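Local coordinates for protein catalase (Exiguobacterium oxidotolerans, PDB 2J2M) that breaks down hydrogen peroxide to water and oxygen as a tetrameric haem catalase, with the haem reached through a main channel, at residues 59-63 against 306-310; 209-213 against 263-267; 349-353 against 369-375; 437-441 against 470-474; 443-448 against 474-478. All coordinates share one frame; numbering follows the deposited sequence.

Contact 1: 59-63 against 306-310; sequences GFGAH and YFAET
At the start of strand 59-68 of the catalase beta-barrel, Gly59 and His63 are held by Tyr306 and Glu309 from segment 306-310, which leads into the short helix after strand 292-302. Tyr306 OH donates to Gly59 O at 2.6 Å. It comes from above the carbonyl plane, 47° out of it, while the oxygen lies at the edge of the tyrosine ring. Tyr306 CG stands anti to its N (chi1 -177°), which points the hydroxyl at Gly59. Thr310 CB covers one face of this ring, 3.7 Å above its centre. A phenylalanine in place of Tyr306 would probably leave Gly59 O without this donor. Gly59 lies about 7 Å from a haem, so the contact sits near the haem pocket. In the middle, Thr310 CG2 packs 3.3 Å from Gly61 N. A water accepts from Gly61 N and is hydrogen-bonded to Thr310 OG1, 2.7 Å away. Gly61 suits this place, since a CB would run into Thr310 OG1. At the other end His63 NE2 donates to Glu309 OE1 at the ring edge; the modelled separation is too short to be trusted. Glu309 OE2 accepts from Asn305 N, which ties the carboxylate back to its own turn.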
# COMPACT_ATOMS: atom_id res chain seq x y z
N GLY A 59 -2.30 -20.86 10.40
CA GLY A 59 -3.60 -21.48 10.24
C GLY A 59 -3.82 -22.41 9.04
O GLY A 59 -2.94 -22.56 8.17
N PHE A 60 -5.02 -23.01 9.01
CA PHE A 60 -5.40 -24.02 8.05
C PHE A 60 -6.87 -23.87 7.68
O PHE A 60 -7.74 -23.84 8.57
CB PHE A 60 -5.17 -25.45 8.60
CG PHE A 60 -5.79 -26.54 7.72
CD1 PHE A 60 -5.07 -27.08 6.65
CD2 PHE A 60 -7.10 -26.99 7.96
CE1 PHE A 60 -5.63 -28.07 5.82
CE2 PHE A 60 -7.69 -27.97 7.14
CZ PHE A 60 -6.95 -28.51 6.05
N GLY A 61 -7.15 -23.82 6.39
CA GLY A 61 -8.51 -23.63 5.90
C GLY A 61 -9.01 -24.72 4.97
O GLY A 61 -8.23 -25.29 4.18
N ALA A 62 -10.31 -25.00 5.08
CA ALA A 62 -10.97 -25.96 4.19
C ALA A 62 -12.41 -25.61 3.90
O ALA A 62 -13.04 -24.86 4.66
CB ALA A 62 -10.88 -27.38 4.73
N HIS A 63 -12.90 -26.13 2.78
CA HIS A 63 -14.29 -25.98 2.35
C HIS A 63 -15.15 -27.11 2.86
O HIS A 63 -14.68 -28.24 3.04
CB HIS A 63 -14.39 -26.01 0.84
CG HIS A 63 -13.74 -24.86 0.16
ND1 HIS A 63 -14.39 -23.67 -0.05
CD2 HIS A 63 -12.50 -24.72 -0.35
CE1 HIS A 63 -13.57 -22.83 -0.67
NE2 HIS A 63 -12.42 -23.45 -0.86
N TYR A 306 -3.68 -22.21 -1.34
CA TYR A 306 -3.66 -21.74 0.04
C TYR A 306 -3.71 -20.21 0.11
O TYR A 306 -4.53 -19.63 0.82
CB TYR A 306 -2.44 -22.31 0.79
CG TYR A 306 -2.37 -21.95 2.26
CD1 TYR A 306 -2.74 -22.88 3.26
CD2 TYR A 306 -1.92 -20.68 2.67
CE1 TYR A 306 -2.66 -22.56 4.61
CE2 TYR A 306 -1.84 -20.35 4.02
CZ TYR A 306 -2.20 -21.30 4.98
OH TYR A 306 -2.13 -20.95 6.30
N PHE A 307 -2.83 -19.56 -0.65
CA PHE A 307 -2.75 -18.13 -0.63
C PHE A 307 -4.09 -17.46 -0.94
O PHE A 307 -4.52 -16.57 -0.18
CB PHE A 307 -1.68 -17.61 -1.55
CG PHE A 307 -1.55 -16.13 -1.50
CD1 PHE A 307 -2.08 -15.33 -2.50
CD2 PHE A 307 -0.95 -15.52 -0.39
CE1 PHE A 307 -1.98 -13.92 -2.42
CE2 PHE A 307 -0.84 -14.15 -0.29
CZ PHE A 307 -1.36 -13.33 -1.31
N ALA A 308 -4.73 -17.89 -2.03
CA ALA A 308 -5.96 -17.29 -2.52
C ALA A 308 -7.17 -17.64 -1.68
O ALA A 308 -8.21 -16.98 -1.76
CB ALA A 308 -6.24 -17.67 -4.01
N GLU A 309 -7.06 -18.69 -0.88
CA GLU A 309 -8.22 -19.11 -0.11
C GLU A 309 -7.94 -18.90 1.36
O GLU A 309 -8.50 -17.99 1.95
CB GLU A 309 -8.66 -20.56 -0.45
CG GLU A 309 -9.12 -20.78 -1.93
CD GLU A 309 -9.36 -22.25 -2.25
OE1 GLU A 309 -10.18 -22.88 -1.56
OE2 GLU A 309 -8.71 -22.79 -3.17
N THR A 310 -7.06 -19.71 1.95
CA THR A 310 -6.78 -19.63 3.38
C THR A 310 -6.13 -18.28 3.77
O THR A 310 -6.53 -17.65 4.78
CB THR A 310 -5.93 -20.83 3.86
OG1 THR A 310 -6.51 -22.04 3.35
CG2 THR A 310 -5.89 -20.92 5.39
O HOH W 1 -5.58 -24.52 3.89

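Contact 2: 209-213 against 263-267; sequences NTVYI and QVLDP
Tyr212 and Leu265 form an antiparallel hydrogen-bonded pair. Leu265 N donates to Tyr212 O at 2.8 Å, and Tyr212 N donates to Leu265 O at 2.9 Å with a more bent N-H...O angle of 140°. The next pair, Ile213 with Val264, is non-hydrogen-bonded. Here Ile213 CA lies 2.9 Å from Gln263 O, a CA-H...O contact short enough to treat with caution. Val264 CG1 meets Val211 on the same side, with Val211 CB at 3.6 Å and both its methyls close by. It gets there because it is anti to the backbone N (chi1 -178°). On the other side the Tyr212 ring passes Leu265 and meets Pro267 CA at its edge, Tyr212 CE2 lying 3.8 Å from it. Pro267 CD also rests 3.2 Å from Thr210 O, where the strand 257-265 has ended. Tyr212 OH is hydrogen-bonded to Glu328 OE1, which fixes the far end of the ring. The amide of Gln263 hydrogen-bonds Arg216 through OE1 and Ile289 O through NE2. The two strands are neighbours in the antiparallel sheet of the catalase barrel. Strand 201-204 pairs with the other edge of strand 210-219, and Trp203 touches Ile213 there.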
# COMPACT_ATOMS: atom_id res chain seq x y z
N ASN A 209 -38.81 -10.60 18.95
CA ASN A 209 -38.32 -11.04 20.25
C ASN A 209 -36.83 -11.37 20.17
O ASN A 209 -36.41 -12.20 19.35
CB ASN A 209 -39.05 -12.29 20.74
CG ASN A 209 -38.72 -12.61 22.19
OD1 ASN A 209 -38.82 -11.75 23.06
ND2 ASN A 209 -38.30 -13.85 22.45
N THR A 210 -36.05 -10.75 21.04
CA THR A 210 -34.61 -11.07 21.06
C THR A 210 -34.19 -11.92 22.24
O THR A 210 -34.64 -11.69 23.34
CB THR A 210 -33.68 -9.82 20.75
OG1 THR A 210 -32.46 -9.90 21.49
CG2 THR A 210 -34.36 -8.51 21.02
N VAL A 211 -33.38 -12.95 21.99
CA VAL A 211 -32.72 -13.70 23.06
C VAL A 211 -31.19 -13.56 22.94
O VAL A 211 -30.68 -13.34 21.84
CB VAL A 211 -33.12 -15.22 23.06
CG1 VAL A 211 -34.60 -15.41 23.44
CG2 VAL A 211 -32.83 -15.88 21.69
N TYR A 212 -30.49 -13.70 24.06
CA TYR A 212 -29.03 -13.88 24.07
C TYR A 212 -28.62 -15.32 23.80
O TYR A 212 -29.15 -16.26 24.41
CB TYR A 212 -28.42 -13.46 25.42
CG TYR A 212 -28.43 -11.97 25.67
CD1 TYR A 212 -27.54 -11.12 24.99
CD2 TYR A 212 -29.33 -11.41 26.58
CE1 TYR A 212 -27.54 -9.76 25.22
CE2 TYR A 212 -29.34 -10.03 26.81
CZ TYR A 212 -28.44 -9.21 26.12
OH TYR A 212 -28.44 -7.86 26.35
N ILE A 213 -27.65 -15.49 22.91
CA ILE A 213 -27.23 -16.83 22.52
C ILE A 213 -25.71 -16.98 22.57
O ILE A 213 -24.97 -16.02 22.30
CB ILE A 213 -27.76 -17.22 21.10
CG1 ILE A 213 -27.01 -16.46 20.01
CG2 ILE A 213 -29.28 -16.98 20.99
CD1 ILE A 213 -25.90 -17.25 19.38
N GLN A 263 -26.86 -22.05 23.04
CA GLN A 263 -27.37 -21.73 24.38
C GLN A 263 -28.15 -20.42 24.35
O GLN A 263 -27.71 -19.42 23.78
CB GLN A 263 -26.23 -21.64 25.39
CG GLN A 263 -25.62 -22.99 25.75
CD GLN A 263 -24.37 -22.82 26.56
OE1 GLN A 263 -23.37 -22.32 26.06
NE2 GLN A 263 -24.41 -23.22 27.82
N VAL A 264 -29.32 -20.46 24.98
CA VAL A 264 -30.29 -19.37 24.94
C VAL A 264 -30.62 -18.86 26.35
O VAL A 264 -31.02 -19.60 27.25
CB VAL A 264 -31.58 -19.80 24.21
CG1 VAL A 264 -32.56 -18.65 24.13
CG2 VAL A 264 -31.25 -20.31 22.79
N LEU A 265 -30.45 -17.55 26.49
CA LEU A 265 -30.62 -16.85 27.73
C LEU A 265 -31.51 -15.65 27.47
O LEU A 265 -31.14 -14.76 26.70
CB LEU A 265 -29.27 -16.37 28.27
CG LEU A 265 -29.33 -15.46 29.50
CD1 LEU A 265 -29.84 -16.19 30.77
CD2 LEU A 265 -27.97 -14.82 29.75
N ASP A 266 -32.67 -15.63 28.11
CA ASP A 266 -33.63 -14.56 27.91
C ASP A 266 -33.08 -13.26 28.52
O ASP A 266 -32.52 -13.27 29.64
CB ASP A 266 -34.96 -14.94 28.52
CG ASP A 266 -36.01 -13.94 28.24
OD1 ASP A 266 -36.85 -14.19 27.34
OD2 ASP A 266 -35.99 -12.86 28.89
N PRO A 267 -33.18 -12.14 27.79
CA PRO A 267 -32.68 -10.87 28.34
C PRO A 267 -33.21 -10.50 29.73
O PRO A 267 -32.50 -9.82 30.49
CB PRO A 267 -33.12 -9.85 27.28
CG PRO A 267 -33.03 -10.68 25.98
CD PRO A 267 -33.68 -11.98 26.41

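Contact 3: 349-353 against 369-375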
# COMPACT_ATOMS: atom_id res chain seq x y z
N PRO A 349 -8.65 -2.67 0.17
CA PRO A 349 -9.95 -2.00 0.23
C PRO A 349 -11.11 -2.74 -0.43
O PRO A 349 -12.24 -2.65 0.06
CB PRO A 349 -9.66 -0.66 -0.48
CG PRO A 349 -8.19 -0.44 -0.21
CD PRO A 349 -7.61 -1.79 -0.38
N ASN A 350 -10.84 -3.48 -1.50
CA ASN A 350 -11.88 -4.26 -2.17
C ASN A 350 -11.77 -5.76 -1.82
O ASN A 350 -12.11 -6.64 -2.63
CB ASN A 350 -11.79 -4.03 -3.69
CG ASN A 350 -12.28 -2.66 -4.10
OD1 ASN A 350 -13.27 -2.18 -3.57
ND2 ASN A 350 -11.60 -2.02 -5.05
N TYR A 351 -11.30 -6.06 -0.60
CA TYR A 351 -11.11 -7.42 -0.18
C TYR A 351 -12.38 -8.27 -0.33
O TYR A 351 -12.30 -9.45 -0.63
CB TYR A 351 -10.55 -7.48 1.24
CG TYR A 351 -11.55 -7.29 2.39
CD1 TYR A 351 -12.17 -8.39 3.01
CD2 TYR A 351 -11.84 -6.02 2.87
CE1 TYR A 351 -13.05 -8.22 4.08
CE2 TYR A 351 -12.73 -5.84 3.93
CZ TYR A 351 -13.33 -6.94 4.54
OH TYR A 351 -14.21 -6.73 5.62
N GLN A 352 -13.54 -7.64 -0.15
CA GLN A 352 -14.82 -8.33 -0.29
C GLN A 352 -15.17 -8.76 -1.72
O GLN A 352 -16.14 -9.51 -1.90
CB GLN A 352 -15.97 -7.50 0.31
CG GLN A 352 -16.31 -7.88 1.77
CD GLN A 352 -16.53 -9.37 1.95
OE1 GLN A 352 -15.72 -10.05 2.58
NE2 GLN A 352 -17.60 -9.89 1.38
N GLN A 353 -14.39 -8.31 -2.70
CA GLN A 353 -14.57 -8.74 -4.10
C GLN A 353 -13.81 -10.02 -4.48
O GLN A 353 -14.05 -10.61 -5.53
CB GLN A 353 -14.15 -7.61 -5.04
CG GLN A 353 -14.88 -6.25 -4.86
CD GLN A 353 -14.45 -5.26 -5.94
OE1 GLN A 353 -13.56 -5.58 -6.78
NE2 GLN A 353 -15.05 -4.06 -5.92
N ASP A 369 -15.08 2.22 -6.87
CA ASP A 369 -13.64 2.52 -6.98
C ASP A 369 -12.79 1.71 -5.98
O ASP A 369 -13.08 0.53 -5.74
CB ASP A 369 -13.37 4.03 -6.87
CG ASP A 369 -14.04 4.86 -8.00
OD1 ASP A 369 -13.73 6.07 -8.08
OD2 ASP A 369 -14.85 4.36 -8.81
N GLY A 370 -11.76 2.34 -5.40
CA GLY A 370 -10.79 1.65 -4.54
C GLY A 370 -9.81 0.78 -5.33
O GLY A 370 -10.14 0.27 -6.41
N ALA A 371 -8.60 0.60 -4.79
CA ALA A 371 -7.53 -0.10 -5.50
C ALA A 371 -7.97 -1.47 -6.00
O ALA A 371 -8.69 -2.21 -5.33
CB ALA A 371 -6.28 -0.22 -4.62
N MET A 372 -7.53 -1.78 -7.21
CA MET A 372 -7.76 -3.07 -7.83
C MET A 372 -9.25 -3.38 -7.88
O MET A 372 -9.71 -4.34 -7.26
CB MET A 372 -6.94 -4.14 -7.09
CG MET A 372 -5.43 -3.99 -7.29
SD MET A 372 -4.91 -4.40 -8.98
CE MET A 372 -5.53 -6.08 -9.06
N PRO A 373 -10.02 -2.55 -8.62
CA PRO A 373 -11.47 -2.59 -8.69
C PRO A 373 -12.03 -3.69 -9.60
O PRO A 373 -12.84 -3.42 -10.49
CB PRO A 373 -11.79 -1.20 -9.26
CG PRO A 373 -10.67 -0.93 -10.17
CD PRO A 373 -9.48 -1.47 -9.48
N PHE A 374 -11.63 -4.93 -9.36
CA PHE A 374 -11.99 -6.04 -10.26
C PHE A 374 -13.49 -6.26 -10.57
O PHE A 374 -13.82 -6.62 -11.70
CB PHE A 374 -11.35 -7.33 -9.79
CG PHE A 374 -10.97 -8.24 -10.92
CD1 PHE A 374 -9.65 -8.34 -11.32
CD2 PHE A 374 -11.95 -8.98 -11.61
CE1 PHE A 374 -9.31 -9.18 -12.38
CE2 PHE A 374 -11.63 -9.82 -12.68
CZ PHE A 374 -10.31 -9.93 -13.07
N LYS A 375 -14.36 -6.08 -9.58
CA LYS A 375 -15.82 -6.25 -9.72
C LYS A 375 -16.57 -4.90 -9.59
O LYS A 375 -17.67 -4.82 -9.00
CB LYS A 375 -16.37 -7.28 -8.71
CG LYS A 375 -15.93 -8.75 -8.91
CD LYS A 375 -16.77 -9.51 -9.94
CE LYS A 375 -17.80 -10.46 -9.30
NZ LYS A 375 -19.19 -9.91 -9.20
O HOH W 2 -8.25 -3.53 -2.95
O HOH W 3 -14.75 -1.20 -6.77
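The side-chain amide of Asn350 is gripped by the backbone of the 369-375 loop. Asn350 ND2 donates to Asp369 O at 3.0 Å, almost in its own amide plane. It also donates to Ala371 O at 2.9 Å, a less straight bond (136°) that meets the acceptor from above the carbonyl plane. CG lies anti to the carbonyl carbon (chi1 -73°), which turns the amide into the bend of the loop. Asn350 OD1 accepts from His44 NE2 of a neighbouring subunit. Gln353 serves the far end of the loop. Its OE1 takes a nearly straight bond (168°) from Lys375 N at 3.0 Å, and its extended chain reaches the 369-375 backbone. Two waters add links. One accepts from Asn350 N and donates to Ala371 O; the other accepts from Gln353 NE2 and donates to Asp369 O, 2.6 Å away. Packing is slight. Lys375 CB lies 3.9 Å from Gln353 CD, the two side chains running past each other in opposite directions. Pro373 centres an inverse gamma turn, and the Phe374 ring stacks on Phe374 of the neighbouring subunit. Neither segment is a strand; side-chain amides and waters make the polar links between them. The Asn350 and Gln353 amides satisfy loop backbone atoms and so probably hold the loop's shape where it meets the neighbouring subunit.

Contact 4: 437-441 against 470-474; sequences MALLN and LGEKL
Leucine methyls make up most of this contact, and Leu440 carries the largest share. Its CD1 reaches Leu474 CD2 at 3.6 Å, the closest approach between the segments. The two side chains run past each other in opposite directions. Leu440 has CG anti to the backbone N (chi1 -180°), and this swings the branched end across the gap between the helices. Leu440 CD1 also touches Leu470 CD1 more loosely, at 4.4 Å. Beside it, Leu439 CD2 meets Leu470 CD2 at 4.2 Å. These residues belong to helices 433-447 and 468-477 of the C-terminal helical domain found in catalases. The short segments cross at -43°, with their axes 10.9 Å apart. That is a wide spacing, and leucine side chains fill it from both helices. Tyr428 of helix 422-430 and Met178 of helix 174-180 touch both Leu439 and Leu470, while Phe463 of helix 453-466 covers Leu470 and Leu474. The other contact uses the aliphatic base of a lysine and lies at the edge. Lys473 offers its CB to Leu440 CD2 at 3.8 Å, and the two side chains cross at about a right angle. The rest of the lysine is extended and leads its amine away from helix 433-447. No hydrogen bond crosses between the two segments. Asn441 ND2 donates to Met437 O at 2.7 Å, and the backbone N of Asn441 reaches the same oxygen from the opposite face of its plane.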
# COMPACT_ATOMS: atom_id res chain seq x y z
N MET A 437 -4.11 -31.90 37.84
CA MET A 437 -2.68 -32.19 37.94
C MET A 437 -1.91 -31.67 36.71
O MET A 437 -0.81 -31.13 36.86
CB MET A 437 -2.43 -33.68 38.21
CG MET A 437 -0.95 -34.04 38.52
SD MET A 437 -0.14 -33.01 39.80
CE MET A 437 -0.26 -34.07 41.25
N ALA A 438 -2.50 -31.81 35.52
CA ALA A 438 -1.95 -31.20 34.30
C ALA A 438 -1.84 -29.69 34.45
O ALA A 438 -0.82 -29.11 34.09
CB ALA A 438 -2.80 -31.56 33.07
N LEU A 439 -2.90 -29.07 34.98
CA LEU A 439 -2.93 -27.62 35.16
C LEU A 439 -1.82 -27.14 36.09
O LEU A 439 -1.15 -26.15 35.80
CB LEU A 439 -4.29 -27.16 35.68
CG LEU A 439 -4.42 -25.68 36.09
CD1 LEU A 439 -4.45 -24.77 34.86
CD2 LEU A 439 -5.64 -25.43 36.97
N LEU A 440 -1.63 -27.86 37.20
CA LEU A 440 -0.59 -27.53 38.17
C LEU A 440 0.80 -27.65 37.55
O LEU A 440 1.61 -26.74 37.68
CB LEU A 440 -0.72 -28.38 39.46
CG LEU A 440 0.28 -28.18 40.61
CD1 LEU A 440 0.31 -26.72 41.14
CD2 LEU A 440 0.01 -29.17 41.76
N ASN A 441 1.08 -28.75 36.86
CA ASN A 441 2.40 -28.92 36.24
C ASN A 441 2.70 -27.88 35.14
O ASN A 441 3.83 -27.41 35.04
CB ASN A 441 2.65 -30.39 35.80
CG ASN A 441 2.83 -31.34 37.01
OD1 ASN A 441 3.96 -31.69 37.39
ND2 ASN A 441 1.72 -31.73 37.66
N LEU A 470 -5.63 -25.08 45.19
CA LEU A 470 -4.76 -24.84 44.04
C LEU A 470 -3.66 -23.84 44.40
O LEU A 470 -2.49 -24.05 44.08
CB LEU A 470 -5.54 -24.33 42.81
CG LEU A 470 -4.66 -23.85 41.63
CD1 LEU A 470 -3.76 -24.98 41.03
CD2 LEU A 470 -5.49 -23.17 40.53
N GLY A 471 -4.06 -22.75 45.05
CA GLY A 471 -3.12 -21.72 45.46
C GLY A 471 -2.07 -22.27 46.43
O GLY A 471 -0.90 -21.89 46.34
N GLU A 472 -2.49 -23.15 47.34
CA GLU A 472 -1.56 -23.81 48.26
C GLU A 472 -0.55 -24.72 47.53
O GLU A 472 0.65 -24.70 47.83
CB GLU A 472 -2.31 -24.62 49.31
CG GLU A 472 -3.04 -23.81 50.36
CD GLU A 472 -4.02 -24.67 51.17
OE1 GLU A 472 -4.62 -24.13 52.14
OE2 GLU A 472 -4.18 -25.88 50.83
N LYS A 473 -1.04 -25.51 46.58
CA LYS A 473 -0.16 -26.38 45.79
C LYS A 473 0.86 -25.59 44.99
O LYS A 473 2.04 -25.94 44.99
CB LYS A 473 -0.98 -27.30 44.89
CG LYS A 473 -1.75 -28.35 45.67
CD LYS A 473 -2.92 -28.90 44.89
CE LYS A 473 -3.39 -30.22 45.54
NZ LYS A 473 -4.47 -30.91 44.76
N LEU A 474 0.42 -24.53 44.33
CA LEU A 474 1.30 -23.64 43.58
C LEU A 474 2.36 -23.02 44.49
O LEU A 474 3.52 -22.93 44.13
CB LEU A 474 0.49 -22.55 42.86
CG LEU A 474 -0.27 -22.86 41.57
CD1 LEU A 474 -1.16 -21.68 41.19
CD2 LEU A 474 0.68 -23.18 40.43

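Contact 5: 443-448 against 474-478; sequences LVNDLQ and LSEAL
The backbones come nearest at Val444 and Leu474, whose CA atoms are 6.8 Å apart, close to the C-terminal ends of both helices. Val444 divides its two methyls between partners. CG2 rests against Ala477 CB at 3.7 Å and Leu474 CD2 at 3.8 Å, while CG1 faces Leu478 CD1 at 4.0 Å. The valine has CG1 anti to the backbone N (chi1 168°), which sets both branches against helix 468-477. Leu474 CD2 also lies 3.8 Å from Leu443 CB, so this one methyl touches both Leu443 and Val444. The contact joins the C-terminal parts of helices 433-447 and 468-477 in the C-terminal helical domain. Helix 453-466 lies alongside, with Phe463 on Leu443, Ala459 on Leu447 and Ile460 on Leu478. Trp164 of helix 160-169 touches Leu443 and Leu447, which joins this domain to the rest of the chain. Leu478 splits its branches in its turn. Leu478 CD2 meets Leu447 CB at 4.0 Å, the two side chains at about a right angle, and Leu478 CD1 touches Gln448 CG at 4.1 Å. An alanine in place of Leu478 would remove both methyls and is likely to open a gap beside Val444 and Leu447. Ala477 brings a single methyl to the more exposed side of the contact, where Gln448 lies along its edge with its chain extended beyond CG.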
# COMPACT_ATOMS: atom_id res chain seq x y z
N LEU A 443 1.25 -24.70 34.87
CA LEU A 443 1.41 -23.43 35.59
C LEU A 443 2.76 -23.29 36.27
O LEU A 443 3.42 -22.25 36.19
CB LEU A 443 0.30 -23.24 36.64
CG LEU A 443 -1.06 -22.82 36.13
CD1 LEU A 443 -2.06 -22.83 37.29
CD2 LEU A 443 -0.99 -21.44 35.47
N VAL A 444 3.17 -24.35 36.95
CA VAL A 444 4.44 -24.35 37.63
C VAL A 444 5.57 -24.15 36.61
O VAL A 444 6.35 -23.19 36.72
CB VAL A 444 4.61 -25.60 38.58
CG1 VAL A 444 6.04 -25.74 39.04
CG2 VAL A 444 3.67 -25.47 39.78
N ASN A 445 5.64 -25.03 35.61
CA ASN A 445 6.60 -24.89 34.50
C ASN A 445 6.66 -23.49 33.88
O ASN A 445 7.73 -23.05 33.46
CB ASN A 445 6.30 -25.89 33.37
CG ASN A 445 7.22 -25.69 32.17
OD1 ASN A 445 6.81 -25.18 31.12
ND2 ASN A 445 8.50 -26.07 32.34
N ASP A 446 5.51 -22.83 33.79
CA ASP A 446 5.43 -21.49 33.23
C ASP A 446 5.85 -20.42 34.24
O ASP A 446 6.56 -19.45 33.89
CB ASP A 446 4.02 -21.21 32.72
CG ASP A 446 4.03 -20.53 31.37
OD1 ASP A 446 3.73 -19.32 31.28
OD2 ASP A 446 4.38 -21.20 30.39
N LEU A 447 5.43 -20.58 35.50
CA LEU A 447 5.78 -19.59 36.52
C LEU A 447 7.24 -19.66 36.96
O LEU A 447 7.79 -18.68 37.44
CB LEU A 447 4.80 -19.60 37.70
CG LEU A 447 3.39 -19.12 37.33
CD1 LEU A 447 2.30 -19.74 38.24
CD2 LEU A 447 3.30 -17.59 37.28
N GLN A 448 7.87 -20.82 36.76
CA GLN A 448 9.31 -20.99 37.02
C GLN A 448 10.14 -20.10 36.10
O GLN A 448 11.31 -19.84 36.40
CB GLN A 448 9.74 -22.45 36.87
CG GLN A 448 9.66 -23.25 38.16
CD GLN A 448 9.69 -24.77 37.96
OE1 GLN A 448 9.82 -25.28 36.83
NE2 GLN A 448 9.57 -25.51 39.07
N LEU A 474 0.42 -24.53 44.33
CA LEU A 474 1.30 -23.64 43.58
C LEU A 474 2.36 -23.02 44.49
O LEU A 474 3.52 -22.93 44.13
CB LEU A 474 0.49 -22.55 42.86
CG LEU A 474 -0.27 -22.86 41.57
CD1 LEU A 474 -1.16 -21.68 41.19
CD2 LEU A 474 0.68 -23.18 40.43
N SER A 475 1.92 -22.58 45.67
CA SER A 475 2.79 -22.02 46.70
C SER A 475 3.90 -22.98 47.12
O SER A 475 5.05 -22.59 47.26
CB SER A 475 1.94 -21.64 47.93
OG SER A 475 2.76 -21.29 49.02
N GLU A 476 3.54 -24.25 47.33
CA GLU A 476 4.49 -25.28 47.73
C GLU A 476 5.47 -25.58 46.62
O GLU A 476 6.69 -25.60 46.85
CB GLU A 476 3.77 -26.57 48.16
CG GLU A 476 3.17 -26.51 49.58
CD GLU A 476 3.28 -27.86 50.31
OE1 GLU A 476 2.31 -28.26 51.01
OE2 GLU A 476 4.35 -28.51 50.18
N ALA A 477 4.95 -25.78 45.41
CA ALA A 477 5.78 -26.13 44.26
C ALA A 477 6.74 -25.00 43.84
O ALA A 477 7.72 -25.27 43.17
CB ALA A 477 4.91 -26.58 43.07
N LEU A 478 6.48 -23.78 44.29
CA LEU A 478 7.17 -22.60 43.73
C LEU A 478 8.45 -21.97 44.32
O LEU A 478 9.04 -21.15 43.65
CB LEU A 478 6.17 -21.52 43.27
CG LEU A 478 5.96 -21.24 41.76
CD1 LEU A 478 6.67 -22.21 40.79
CD2 LEU A 478 4.48 -21.09 41.41

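In the fold
Contacts 1 and 2 both reach the barrel sheet, on opposite sides of the chain's centre, with their centres about 33 Å apart. Contact 1 is the nearer to haem: Gly59 is about 7 Å from one, against about 13 Å for Ile213 of contact 2. Contact 3 lies about 20 Å from contact 1, centre to centre, and both touch the second subunit. There Phe307 of one chain packs on Asp369 of the other, so the two contacts meet across the interface. Contacts 4 and 5 share Leu474 and the same helix pair, with centres about 7 Å apart. They form a separate C-terminal region, and contact 3 is about 52 Å from each, centre to centre.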